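Local coordinates for bacterioferritin (Rhodobacter capsulatus, PDB 1JGC), which probably oxidises ferrous iron with dioxygen at a ferroxidase centre and stores the ferric product as mineral inside a heme-binding shell of 24 subunits, at residues Leu15-Thr20 / Lys99-Ala104; Arg45-Glu50 / Asp132-Gln137; Met52-Lys57 / Thr125-His130. One frame throughout, in Å; residues are numbered along the deposited sequence.

Contact 1: residues Leu15-Thr20 / Lys99-Ala104; sequences LRSELT and KLYREA
Glu18 and Tyr101 carry the polar side of this contact, and the tyrosine reaches across with its hydroxyl end. Tyr101 OH lies 2.6 Å from Glu18 OE1 and 3.3 Å from Glu18 OE2. The angle is poor for both oxygens, and Glu18 is modelled in two conformers, so the proximity is not counted as a hydrogen bond and its detail stays doubtful. OE1 sits at the edge of the tyrosine ring, in its plane, while the carboxylate itself is turned almost perpendicular to the ring (88°). In this conformer CG lies beside the backbone N of Glu18, and the bend at chi2 (-58°) brings the carboxylate toward the phenol oxygen.

Both side chains turn into the interior of a ferritin four-helix bundle, where helix 5-34 and helix 83-111 pass each other antiparallel; the short segments are inclined at 158° with axes 11.5 Å apart. At that spacing the longer side chains of Glu18 and Tyr101 account for the polar meeting. Glu18 is a ligand of the first iron position in the dinuclear centre, which is empty of metal in this crystal structure. Tyr101 OH has a weak hydrogen bond to a second ligand, Glu127, so it belongs to the surroundings of the site.

The apolar component is slight: Ser17 CB meets the methyl CD2 of Leu100 at 4.2 Å, at the point where the two backbones come nearest.

Within segment 15-20 a further polar grip is clear. Arg16 O accepts from Thr20 OG1 at 2.7 Å and from Thr20 N at 3.1 Å, the two donors approaching from opposite faces of the carbonyl plane. Thr20 OG1 is also hydrogen-bonded to Asp75 N, linking helix 5-34 to a loop.

Contact 2: residues Arg45-Glu50 / Asp132-Gln137; sequences REESIE and DFLETQ. With HEM (protoporphyrin IX containing Fe), chain D.
Glu47 OE2 is the one polar atom around which segments 45-50 and 132-137 meet, and what surrounds it across the contact is hydrocarbon. It comes within 3.9 Å of Phe133 CD2 and 4.1 Å of Phe133 CE2, with the methyl Leu134 CD2 a little farther, at 4.5 Å. The approach to the ring is oblique, and the carboxylate plane stands 85° from the ring plane. No hydrogen bond joins the segments. Glu47 spans the gap because its chain stays extended beyond CG (chi2 171°), whereas Phe133, with CG beside its carbonyl carbon, sends its ring toward segment 45-50.

One face of the Phe133 ring carries Gln137 CG, 3.6 Å above the plane and displaced toward the rim. Lys43 makes a cation-pi contact with the same ring, and Leu134 packs on helix 83-111, touching Leu87, Leu91 and the iron ligand Glu94. The contact thus joins helix 38-64 to helix 114-144 within the four-helix bundle of the ferritin fold, just beside the dinuclear centre: Glu50 OE1, on the first segment, is hydrogen-bonded to NE2 of the iron ligand His130.

The opposite side of segment 45-50 faces the heme. Arg45 NH2 reaches propionate oxygen O2D of the heme at 2.8 Å, in the guanidinium plane and at its edge, but the N-H...O angle of 119° makes the bond weak. Ile49 lays its CG2 methyl 3.7 Å from CBA of the other propionate arm, an apolar touch next to the charged group.

On the far side of segment 132-137, Glu135 OE1 is hydrogen-bonded to Met1 N of a second subunit, while Thr136 packs on Gly36 and Asp132 on Asp34 of a third subunit.

Contact 3: residues Met52-Lys57 / Thr125-His130; sequences MGHADK and TDEEGH. With HEM (protoporphyrin IX containing Fe), chain D.
The His54 ring reaches out over the gap between helix 38-64 and helix 114-144 until NE2 meets the carboxylate of Asp126, which approaches the ring obliquely. NE2 donates to Asp126 OD2 at 3.0 Å; the N-H...O angle is only 128°, so the bond is weak, although the planes of the two flat groups are nearly parallel (4°). Asp126 CB completes the touch at 3.9 Å from His54 CE1. With CG beside the backbone N in both residues, the two side chains cross at a slant between the helices. Lys57 NZ hovers 5.2 Å from Asp126 OD2, of opposite charge but not paired with it.

At another point of the same imidazole, Glu127 OE1 stands near the ring plane at the edge, 4.1 Å from His54 CE1. The chain of Glu127 is bent at chi2 (64°), which brings its carboxylate into the bundle interior. His54, Glu127 and His130 are ligands of the dinuclear ferroxidase centre at the heart of the ferritin four-helix bundle, here without metal. Asp126 is not among these ligands but may help to orient the ring, its weak bond to NE2 leaving ND1 turned toward Glu18 and Glu51, to which weak hydrogen bonds run.

Two residues before His54, on the outer side of the same helix, Met52 SD is bound to the heme iron at 2.6 Å, and Met52 of a fourth subunit binds the same iron, giving the bis-methionine ligation of a heme shared within a dimer. Met52 CG lies 3.4 Å from heme NB, close against the porphyrin. Cut back to an alanine, this position is likely to leave the heme iron without its sulfur ligand on this side and a gap against the porphyrin.

How the contacts relate
All three contacts lie inside one four-helix bundle: contacts 2 and 3 are buried, contact 1 partly buried. Contacts 2 and 3 share helices 38-64 and 114-144, and contact 3 is nested within the loop that contact 2 closes; contact 1 uses the other two helices. Contacts 1 and 3 have centres 10 Å apart and touch, in part through the Arg102-Glu128 salt bridge; between them they hold the iron ligands Glu18, His54, Glu127 and His130. Their chemistry is polar, whereas contact 2 sets one carboxylate against hydrocarbon. Contacts 1 and 2, with centres about 17 Å apart, do not touch. Contacts 2 and 3 both reach the heme, by propionate and iron respectively.

Contact 1: residues Leu15-Thr20 / Lys99-Ala104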
loop_
_atom_site.group_PDB
_atom_site.type_symbol
_atom_site.label_atom_id
_atom_site.label_comp_id
_atom_site.label_asym_id
_atom_site.label_seq_id
_atom_site.Cartn_x
_atom_site.Cartn_y
_atom_site.Cartn_z
ATOM N N LEU A 15 -22.617 -34.714 33.470
ATOM C CA LEU A 15 -22.313 -33.336 33.830
ATOM C C LEU A 15 -21.467 -33.301 35.096
ATOM O O LEU A 15 -20.457 -32.596 35.171
ATOM C CB LEU A 15 -23.604 -32.549 34.051
ATOM C CG LEU A 15 -23.441 -31.160 34.665
ATOM C CD1 LEU A 15 -22.510 -30.297 33.819
ATOM C CD2 LEU A 15 -24.806 -30.513 34.787
ATOM N N ARG A 16 -21.885 -34.071 36.093
ATOM C CA ARG A 16 -21.157 -34.127 37.347
ATOM C C ARG A 16 -19.755 -34.653 37.096
ATOM O O ARG A 16 -18.792 -34.200 37.699
ATOM C CB ARG A 16 -21.869 -35.029 38.359
ATOM C CG ARG A 16 -20.988 -35.362 39.545
ATOM C CD ARG A 16 -21.703 -36.184 40.580
ATOM N NE ARG A 16 -22.738 -35.402 41.242
ATOM C CZ ARG A 16 -24.034 -35.714 41.207
ATOM N NH1 ARG A 16 -24.433 -36.801 40.536
ATOM N NH2 ARG A 16 -24.934 -34.947 41.832
ATOM N N SER A 17 -19.645 -35.619 36.203
ATOM C CA SER A 17 -18.356 -36.187 35.873
ATOM C C SER A 17 -17.471 -35.091 35.263
ATOM O O SER A 17 -16.291 -34.968 35.610
ATOM C CB SER A 17 -18.552 -37.334 34.888
ATOM O OG SER A 17 -17.324 -37.951 34.553
ATOM N N GLU A 18 -18.047 -34.295 34.361
ATOM C CA GLU A 18 -17.308 -33.217 33.707
ATOM C C GLU A 18 -16.905 -32.099 34.667
ATOM O O GLU A 18 -15.772 -31.623 34.617
ATOM C CB GLU A 18 -18.120 -32.631 32.549
ATOM C CG GLU A 18 -18.416 -33.607 31.409
ATOM C CD GLU A 18 -17.166 -34.208 30.781
ATOM O OE1 GLU A 18 -16.443 -34.952 31.479
ATOM O OE2 GLU A 18 -16.906 -33.947 29.584
ATOM N N LEU A 19 -17.821 -31.676 35.535
ATOM C CA LEU A 19 -17.507 -30.624 36.499
ATOM C C LEU A 19 -16.335 -31.090 37.349
ATOM O O LEU A 19 -15.519 -30.286 37.779
ATOM C CB LEU A 19 -18.699 -30.333 37.409
ATOM C CG LEU A 19 -19.954 -29.723 36.787
ATOM C CD1 LEU A 19 -21.042 -29.605 37.848
ATOM C CD2 LEU A 19 -19.628 -28.362 36.208
ATOM N N THR A 20 -16.258 -32.398 37.587
ATOM C CA THR A 20 -15.186 -32.962 38.393
ATOM C C THR A 20 -13.877 -32.845 37.621
ATOM O O THR A 20 -12.866 -32.384 38.157
ATOM C CB THR A 20 -15.450 -34.456 38.734
ATOM O OG1 THR A 20 -16.704 -34.580 39.414
ATOM C CG2 THR A 20 -14.361 -35.001 39.630
ATOM N N LYS A 99 -16.481 -45.211 31.091
ATOM C CA LYS A 99 -17.356 -46.267 31.574
ATOM C C LYS A 99 -18.773 -45.719 31.608
ATOM O O LYS A 99 -19.697 -46.311 31.051
ATOM C CB LYS A 99 -16.910 -46.688 32.977
ATOM C CG LYS A 99 -17.690 -47.826 33.584
ATOM C CD LYS A 99 -17.107 -48.208 34.947
ATOM C CE LYS A 99 -17.861 -49.391 35.580
ATOM N NZ LYS A 99 -19.288 -49.078 35.932
ATOM N N LEU A 100 -18.931 -44.567 32.248
ATOM C CA LEU A 100 -20.232 -43.932 32.364
ATOM C C LEU A 100 -20.844 -43.553 31.024
ATOM O O LEU A 100 -22.047 -43.733 30.818
ATOM C CB LEU A 100 -20.133 -42.685 33.240
ATOM C CG LEU A 100 -21.361 -41.767 33.238
ATOM C CD1 LEU A 100 -22.566 -42.525 33.753
ATOM C CD2 LEU A 100 -21.089 -40.543 34.100
ATOM N N TYR A 101 -20.022 -43.026 30.116
ATOM C CA TYR A 101 -20.526 -42.602 28.812
ATOM C C TYR A 101 -20.974 -43.755 27.930
ATOM O O TYR A 101 -21.959 -43.629 27.207
ATOM C CB TYR A 101 -19.481 -41.778 28.053
ATOM C CG TYR A 101 -19.039 -40.505 28.738
ATOM C CD1 TYR A 101 -19.854 -39.856 29.664
ATOM C CD2 TYR A 101 -17.806 -39.930 28.436
ATOM C CE1 TYR A 101 -19.447 -38.665 30.272
ATOM C CE2 TYR A 101 -17.389 -38.739 29.032
ATOM C CZ TYR A 101 -18.213 -38.116 29.945
ATOM O OH TYR A 101 -17.799 -36.936 30.511
ATOM N N ARG A 102 -20.256 -44.871 27.978
ATOM C CA ARG A 102 -20.622 -46.030 27.170
ATOM C C ARG A 102 -21.971 -46.596 27.623
ATOM O O ARG A 102 -22.772 -47.100 26.821
ATOM C CB ARG A 102 -19.534 -47.093 27.274
ATOM C CG ARG A 102 -18.239 -46.641 26.645
ATOM C CD ARG A 102 -17.139 -47.664 26.739
ATOM N NE ARG A 102 -16.019 -47.270 25.893
ATOM C CZ ARG A 102 -14.747 -47.282 26.279
ATOM N NH1 ARG A 102 -14.428 -47.673 27.503
ATOM N NH2 ARG A 102 -13.788 -46.892 25.445
ATOM N N GLU A 103 -22.216 -46.474 28.921
ATOM C CA GLU A 103 -23.438 -46.944 29.550
ATOM C C GLU A 103 -24.597 -46.038 29.124
ATOM O O GLU A 103 -25.624 -46.504 28.620
ATOM C CB GLU A 103 -23.237 -46.881 31.055
ATOM C CG GLU A 103 -24.086 -47.805 31.873
ATOM C CD GLU A 103 -23.764 -47.673 33.359
ATOM O OE1 GLU A 103 -22.560 -47.812 33.724
ATOM O OE2 GLU A 103 -24.716 -47.427 34.143
ATOM N N ALA A 104 -24.421 -44.734 29.326
ATOM C CA ALA A 104 -25.445 -43.764 28.958
ATOM C C ALA A 104 -25.732 -43.892 27.470
ATOM O O ALA A 104 -26.882 -43.915 27.041
ATOM C CB ALA A 104 -24.972 -42.347 29.278
#

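Contact 2: residues Arg45-Glu50 / Asp132-Gln137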
loop_
_atom_site.group_PDB
_atom_site.type_symbol
_atom_site.label_atom_id
_atom_site.label_comp_id
_atom_site.label_asym_id
_atom_site.label_seq_id
_atom_site.Cartn_x
_atom_site.Cartn_y
_atom_site.Cartn_z
ATOM N N ARG A 45 -4.378 -26.894 31.486
ATOM C CA ARG A 45 -5.301 -25.777 31.369
ATOM C C ARG A 45 -6.192 -25.994 30.153
ATOM O O ARG A 45 -7.398 -25.787 30.215
ATOM C CB ARG A 45 -4.545 -24.450 31.237
ATOM C CG ARG A 45 -5.085 -23.361 32.159
ATOM C CD ARG A 45 -4.464 -21.992 31.921
ATOM N NE ARG A 45 -5.232 -21.227 30.947
ATOM C CZ ARG A 45 -5.789 -20.042 31.188
ATOM N NH1 ARG A 45 -5.662 -19.466 32.375
ATOM N NH2 ARG A 45 -6.497 -19.438 30.244
ATOM N N GLU A 46 -5.593 -26.419 29.047
ATOM C CA GLU A 46 -6.354 -26.671 27.832
ATOM C C GLU A 46 -7.416 -27.752 28.049
ATOM O O GLU A 46 -8.578 -27.573 27.684
ATOM C CB GLU A 46 -5.428 -27.101 26.693
ATOM C CG GLU A 46 -4.691 -25.973 25.993
ATOM C CD GLU A 46 -3.620 -26.492 25.014
ATOM O OE1 GLU A 46 -3.912 -27.456 24.248
ATOM O OE2 GLU A 46 -2.492 -25.930 25.014
ATOM N N GLU A 47 -7.019 -28.873 28.641
ATOM C CA GLU A 47 -7.954 -29.961 28.890
ATOM C C GLU A 47 -9.102 -29.524 29.798
ATOM O O GLU A 47 -10.240 -29.925 29.592
ATOM C CB GLU A 47 -7.220 -31.165 29.486
ATOM C CG GLU A 47 -6.205 -31.807 28.536
ATOM C CD GLU A 47 -5.327 -32.861 29.234
ATOM O OE1 GLU A 47 -4.824 -32.573 30.346
ATOM O OE2 GLU A 47 -5.130 -33.974 28.679
ATOM N N SER A 48 -8.807 -28.697 30.794
ATOM C CA SER A 48 -9.837 -28.208 31.705
ATOM C C SER A 48 -10.852 -27.362 30.935
ATOM O O SER A 48 -12.058 -27.474 31.141
ATOM C CB SER A 48 -9.204 -27.371 32.830
ATOM O OG SER A 48 -10.177 -26.828 33.713
ATOM N N ILE A 49 -10.354 -26.512 30.049
ATOM C CA ILE A 49 -11.224 -25.663 29.244
ATOM C C ILE A 49 -12.010 -26.494 28.215
ATOM O O ILE A 49 -13.089 -26.102 27.786
ATOM C CB ILE A 49 -10.398 -24.533 28.571
ATOM C CG1 ILE A 49 -9.867 -23.605 29.666
ATOM C CG2 ILE A 49 -11.246 -23.748 27.589
ATOM C CD1 ILE A 49 -9.050 -22.442 29.182
ATOM N N GLU A 50 -11.480 -27.648 27.825
ATOM C CA GLU A 50 -12.208 -28.506 26.897
ATOM C C GLU A 50 -13.416 -29.054 27.647
ATOM O O GLU A 50 -14.533 -29.044 27.133
ATOM C CB GLU A 50 -11.349 -29.681 26.423
ATOM C CG GLU A 50 -10.588 -29.423 25.129
ATOM C CD GLU A 50 -9.817 -30.661 24.637
ATOM O OE1 GLU A 50 -10.467 -31.733 24.422
ATOM O OE2 GLU A 50 -8.567 -30.552 24.466
ATOM N N ASP A 132 -5.530 -41.608 24.928
ATOM C CA ASP A 132 -4.423 -41.882 24.019
ATOM C C ASP A 132 -3.227 -41.011 24.386
ATOM O O ASP A 132 -2.095 -41.492 24.525
ATOM C CB ASP A 132 -4.853 -41.602 22.578
ATOM C CG ASP A 132 -3.785 -41.974 21.561
ATOM O OD1 ASP A 132 -2.808 -42.670 21.930
ATOM O OD2 ASP A 132 -3.928 -41.577 20.380
ATOM N N PHE A 133 -3.503 -39.723 24.557
ATOM C CA PHE A 133 -2.477 -38.755 24.903
ATOM C C PHE A 133 -1.802 -39.068 26.247
ATOM O O PHE A 133 -0.573 -39.142 26.328
ATOM C CB PHE A 133 -3.092 -37.355 24.931
ATOM C CG PHE A 133 -2.171 -36.311 25.461
ATOM C CD1 PHE A 133 -1.158 -35.790 24.664
ATOM C CD2 PHE A 133 -2.290 -35.872 26.784
ATOM C CE1 PHE A 133 -0.270 -34.846 25.170
ATOM C CE2 PHE A 133 -1.406 -34.924 27.308
ATOM C CZ PHE A 133 -0.391 -34.407 26.499
ATOM N N LEU A 134 -2.606 -39.247 27.294
ATOM C CA LEU A 134 -2.083 -39.547 28.624
ATOM C C LEU A 134 -1.258 -40.832 28.635
ATOM O O LEU A 134 -0.218 -40.893 29.285
ATOM C CB LEU A 134 -3.227 -39.661 29.632
ATOM C CG LEU A 134 -3.991 -38.379 29.983
ATOM C CD1 LEU A 134 -5.178 -38.707 30.891
ATOM C CD2 LEU A 134 -3.052 -37.404 30.673
ATOM N N GLU A 135 -1.712 -41.860 27.921
ATOM C CA GLU A 135 -0.964 -43.112 27.886
ATOM C C GLU A 135 0.389 -42.894 27.225
ATOM O O GLU A 135 1.399 -43.439 27.665
ATOM C CB GLU A 135 -1.746 -44.199 27.140
ATOM C CG GLU A 135 -3.028 -44.616 27.844
ATOM C CD GLU A 135 -3.743 -45.746 27.132
ATOM O OE1 GLU A 135 -3.743 -45.749 25.879
ATOM O OE2 GLU A 135 -4.320 -46.624 27.821
ATOM N N THR A 136 0.412 -42.087 26.174
ATOM C CA THR A 136 1.658 -41.798 25.493
ATOM C C THR A 136 2.572 -40.999 26.425
ATOM O O THR A 136 3.779 -41.229 26.465
ATOM C CB THR A 136 1.393 -41.025 24.189
ATOM O OG1 THR A 136 0.814 -41.924 23.232
ATOM C CG2 THR A 136 2.683 -40.429 23.624
ATOM N N GLN A 137 1.999 -40.082 27.194
ATOM C CA GLN A 137 2.797 -39.280 28.104
ATOM C C GLN A 137 3.340 -40.095 29.266
ATOM O O GLN A 137 4.470 -39.883 29.706
ATOM C CB GLN A 137 1.987 -38.092 28.622
ATOM C CG GLN A 137 1.839 -36.992 27.596
ATOM C CD GLN A 137 3.173 -36.591 27.003
ATOM O OE1 GLN A 137 4.103 -36.246 27.734
ATOM N NE2 GLN A 137 3.278 -36.636 25.679
HETATM C CHA HEM D . -13.417 -20.034 30.486
HETATM C CHB HEM D . -17.514 -22.480 31.358
HETATM C CHC HEM D . -15.770 -23.650 35.675
HETATM C CHD HEM D . -12.014 -20.714 35.063
HETATM C C1A HEM D . -14.582 -20.776 30.293
HETATM C C2A HEM D . -15.117 -21.289 29.046
HETATM C C3A HEM D . -16.438 -21.605 29.290
HETATM C C4A HEM D . -16.514 -21.771 30.724
HETATM C CMA HEM D . -17.511 -21.994 28.257
HETATM C CAA HEM D . -14.363 -21.750 27.800
HETATM C CBA HEM D . -13.414 -20.781 27.117
HETATM C CGA HEM D . -14.122 -19.589 26.527
HETATM O O1A HEM D . -13.419 -18.705 25.983
HETATM O O2A HEM D . -15.373 -19.536 26.602
HETATM C C1B HEM D . -17.408 -23.038 32.618
HETATM C C2B HEM D . -18.383 -23.934 33.219
HETATM C C3B HEM D . -17.933 -24.217 34.484
HETATM C C4B HEM D . -16.622 -23.574 34.598
HETATM C CMB HEM D . -19.650 -24.489 32.569
HETATM C CAB HEM D . -18.616 -25.039 35.379
HETATM C CBB HEM D . -18.739 -24.835 36.743
HETATM C C1C HEM D . -14.541 -23.053 35.835
HETATM C C2C HEM D . -13.656 -23.308 36.955
HETATM C C3C HEM D . -12.562 -22.486 36.794
HETATM C C4C HEM D . -12.837 -21.699 35.592
HETATM C CMC HEM D . -13.906 -24.320 38.086
HETATM C CAC HEM D . -11.406 -22.445 37.578
HETATM C CBC HEM D . -11.302 -22.768 38.921
HETATM C C1D HEM D . -12.086 -20.204 33.780
HETATM C C2D HEM D . -11.110 -19.294 33.198
HETATM C C3D HEM D . -11.499 -19.084 31.889
HETATM C C4D HEM D . -12.691 -19.913 31.665
HETATM C CMD HEM D . -9.890 -18.674 33.893
HETATM C CAD HEM D . -10.836 -18.034 30.991
HETATM C CBD HEM D . -10.043 -18.517 29.791
HETATM C CGD HEM D . -9.259 -17.392 29.112
HETATM O O1D HEM D . -9.856 -16.321 28.838
HETATM O O2D HEM D . -8.048 -17.588 28.842
HETATM N NA HEM D . -15.295 -21.402 31.302
HETATM N NB HEM D . -16.304 -22.863 33.453
HETATM N NC HEM D . -13.969 -22.187 34.936
HETATM N ND HEM D . -13.050 -20.574 32.838
HETATM FE FE HEM D . -14.638 -21.784 33.110
#

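Contact 3: residues Met52-Lys57 / Thr125-His130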
loop_
_atom_site.group_PDB
_atom_site.type_symbol
_atom_site.label_atom_id
_atom_site.label_comp_id
_atom_site.label_asym_id
_atom_site.label_seq_id
_atom_site.Cartn_x
_atom_site.Cartn_y
_atom_site.Cartn_z
ATOM N N MET A 52 -14.929 -27.781 30.112
ATOM C CA MET A 52 -15.895 -26.731 30.369
ATOM C C MET A 52 -16.853 -26.703 29.190
ATOM O O MET A 52 -18.063 -26.556 29.360
ATOM C CB MET A 52 -15.190 -25.384 30.517
ATOM C CG MET A 52 -14.456 -25.219 31.841
ATOM S SD MET A 52 -13.419 -23.728 31.909
ATOM C CE MET A 52 -11.933 -24.401 32.650
ATOM N N GLY A 53 -16.302 -26.865 27.992
ATOM C CA GLY A 53 -17.121 -26.870 26.795
ATOM C C GLY A 53 -18.109 -28.026 26.788
ATOM O O GLY A 53 -19.273 -27.859 26.420
ATOM N N HIS A 54 -17.646 -29.205 27.186
ATOM C CA HIS A 54 -18.503 -30.384 27.242
ATOM C C HIS A 54 -19.644 -30.118 28.212
ATOM O O HIS A 54 -20.806 -30.357 27.897
ATOM C CB HIS A 54 -17.704 -31.605 27.722
ATOM C CG HIS A 54 -16.679 -32.083 26.742
ATOM N ND1 HIS A 54 -15.630 -32.902 27.104
ATOM C CD2 HIS A 54 -16.559 -31.883 25.408
ATOM C CE1 HIS A 54 -14.908 -33.186 26.034
ATOM N NE2 HIS A 54 -15.450 -32.581 24.992
ATOM N N ALA A 55 -19.300 -29.613 29.392
ATOM C CA ALA A 55 -20.281 -29.321 30.421
ATOM C C ALA A 55 -21.366 -28.395 29.896
ATOM O O ALA A 55 -22.556 -28.651 30.077
ATOM C CB ALA A 55 -19.600 -28.704 31.630
ATOM N N ASP A 56 -20.956 -27.316 29.242
ATOM C CA ASP A 56 -21.917 -26.366 28.702
ATOM C C ASP A 56 -22.850 -27.050 27.701
ATOM O O ASP A 56 -24.072 -26.894 27.755
ATOM C CB ASP A 56 -21.186 -25.201 28.036
ATOM C CG ASP A 56 -22.134 -24.219 27.403
ATOM O OD1 ASP A 56 -23.096 -23.810 28.083
ATOM O OD2 ASP A 56 -21.920 -23.855 26.229
ATOM N N LYS A 57 -22.261 -27.809 26.793
ATOM C CA LYS A 57 -23.010 -28.534 25.778
ATOM C C LYS A 57 -24.068 -29.450 26.432
ATOM O O LYS A 57 -25.223 -29.509 25.992
ATOM C CB LYS A 57 -22.019 -29.343 24.942
ATOM C CG LYS A 57 -22.613 -30.167 23.837
ATOM C CD LYS A 57 -21.544 -31.071 23.190
ATOM C CE LYS A 57 -20.408 -30.249 22.581
ATOM N NZ LYS A 57 -19.347 -31.093 21.921
ATOM N N THR A 125 -15.582 -40.327 22.070
ATOM C CA THR A 125 -14.497 -40.097 21.123
ATOM C C THR A 125 -13.457 -39.119 21.676
ATOM O O THR A 125 -12.263 -39.370 21.570
ATOM C CB THR A 125 -15.024 -39.571 19.773
ATOM O OG1 THR A 125 -15.985 -40.494 19.248
ATOM C CG2 THR A 125 -13.889 -39.442 18.774
ATOM N N ASP A 126 -13.898 -38.014 22.273
ATOM C CA ASP A 126 -12.955 -37.053 22.842
ATOM C C ASP A 126 -12.171 -37.670 24.005
ATOM O O ASP A 126 -10.960 -37.489 24.114
ATOM C CB ASP A 126 -13.669 -35.800 23.362
ATOM C CG ASP A 126 -14.329 -34.996 22.264
ATOM O OD1 ASP A 126 -13.865 -35.053 21.101
ATOM O OD2 ASP A 126 -15.313 -34.286 22.573
ATOM N N GLU A 127 -12.863 -38.391 24.882
ATOM C CA GLU A 127 -12.186 -38.992 26.014
ATOM C C GLU A 127 -11.165 -40.050 25.582
ATOM O O GLU A 127 -10.105 -40.171 26.192
ATOM C CB GLU A 127 -13.207 -39.567 27.001
ATOM C CG GLU A 127 -13.255 -38.820 28.353
ATOM C CD GLU A 127 -13.712 -37.350 28.251
ATOM O OE1 GLU A 127 -13.039 -36.527 27.570
ATOM O OE2 GLU A 127 -14.754 -37.004 28.870
ATOM N N GLU A 128 -11.460 -40.810 24.534
ATOM C CA GLU A 128 -10.490 -41.794 24.091
ATOM C C GLU A 128 -9.274 -41.033 23.566
ATOM O O GLU A 128 -8.140 -41.517 23.640
ATOM C CB GLU A 128 -11.089 -42.728 23.027
ATOM C CG GLU A 128 -11.876 -43.887 23.649
ATOM C CD GLU A 128 -12.149 -45.050 22.693
ATOM O OE1 GLU A 128 -11.327 -45.321 21.789
ATOM O OE2 GLU A 128 -13.188 -45.719 22.865
ATOM N N GLY A 129 -9.516 -39.822 23.067
ATOM C CA GLY A 129 -8.432 -38.987 22.582
ATOM C C GLY A 129 -7.504 -38.602 23.730
ATOM O O GLY A 129 -6.274 -38.695 23.606
ATOM N N HIS A 130 -8.084 -38.170 24.850
ATOM C CA HIS A 130 -7.300 -37.800 26.028
ATOM C C HIS A 130 -6.563 -39.025 26.574
ATOM O O HIS A 130 -5.408 -38.932 26.984
ATOM C CB HIS A 130 -8.205 -37.225 27.124
ATOM C CG HIS A 130 -8.791 -35.889 26.788
ATOM N ND1 HIS A 130 -9.888 -35.372 27.449
ATOM C CD2 HIS A 130 -8.427 -34.956 25.872
ATOM C CE1 HIS A 130 -10.174 -34.178 26.955
ATOM N NE2 HIS A 130 -9.302 -33.903 25.997
HETATM C CHA HEM D . -13.417 -20.034 30.486
HETATM C CHB HEM D . -17.514 -22.480 31.358
HETATM C CHC HEM D . -15.770 -23.650 35.675
HETATM C CHD HEM D . -12.014 -20.714 35.063
HETATM C C1A HEM D . -14.582 -20.776 30.293
HETATM C C2A HEM D . -15.117 -21.289 29.046
HETATM C C3A HEM D . -16.438 -21.605 29.290
HETATM C C4A HEM D . -16.514 -21.771 30.724
HETATM C CMA HEM D . -17.511 -21.994 28.257
HETATM C CAA HEM D . -14.363 -21.750 27.800
HETATM C CBA HEM D . -13.414 -20.781 27.117
HETATM C CGA HEM D . -14.122 -19.589 26.527
HETATM O O1A HEM D . -13.419 -18.705 25.983
HETATM O O2A HEM D . -15.373 -19.536 26.602
HETATM C C1B HEM D . -17.408 -23.038 32.618
HETATM C C2B HEM D . -18.383 -23.934 33.219
HETATM C C3B HEM D . -17.933 -24.217 34.484
HETATM C C4B HEM D . -16.622 -23.574 34.598
HETATM C CMB HEM D . -19.650 -24.489 32.569
HETATM C CAB HEM D . -18.616 -25.039 35.379
HETATM C CBB HEM D . -18.739 -24.835 36.743
HETATM C C1C HEM D . -14.541 -23.053 35.835
HETATM C C2C HEM D . -13.656 -23.308 36.955
HETATM C C3C HEM D . -12.562 -22.486 36.794
HETATM C C4C HEM D . -12.837 -21.699 35.592
HETATM C CMC HEM D . -13.906 -24.320 38.086
HETATM C CAC HEM D . -11.406 -22.445 37.578
HETATM C CBC HEM D . -11.302 -22.768 38.921
HETATM C C1D HEM D . -12.086 -20.204 33.780
HETATM C C2D HEM D . -11.110 -19.294 33.198
HETATM C C3D HEM D . -11.499 -19.084 31.889
HETATM C C4D HEM D . -12.691 -19.913 31.665
HETATM C CMD HEM D . -9.890 -18.674 33.893
HETATM C CAD HEM D . -10.836 -18.034 30.991
HETATM C CBD HEM D . -10.043 -18.517 29.791
HETATM C CGD HEM D . -9.259 -17.392 29.112
HETATM O O1D HEM D . -9.856 -16.321 28.838
HETATM O O2D HEM D . -8.048 -17.588 28.842
HETATM N NA HEM D . -15.295 -21.402 31.302
HETATM N NB HEM D . -16.304 -22.863 33.453
HETATM N NC HEM D . -13.969 -22.187 34.936
HETATM N ND HEM D . -13.050 -20.574 32.838
HETATM FE FE HEM D . -14.638 -21.784 33.110
#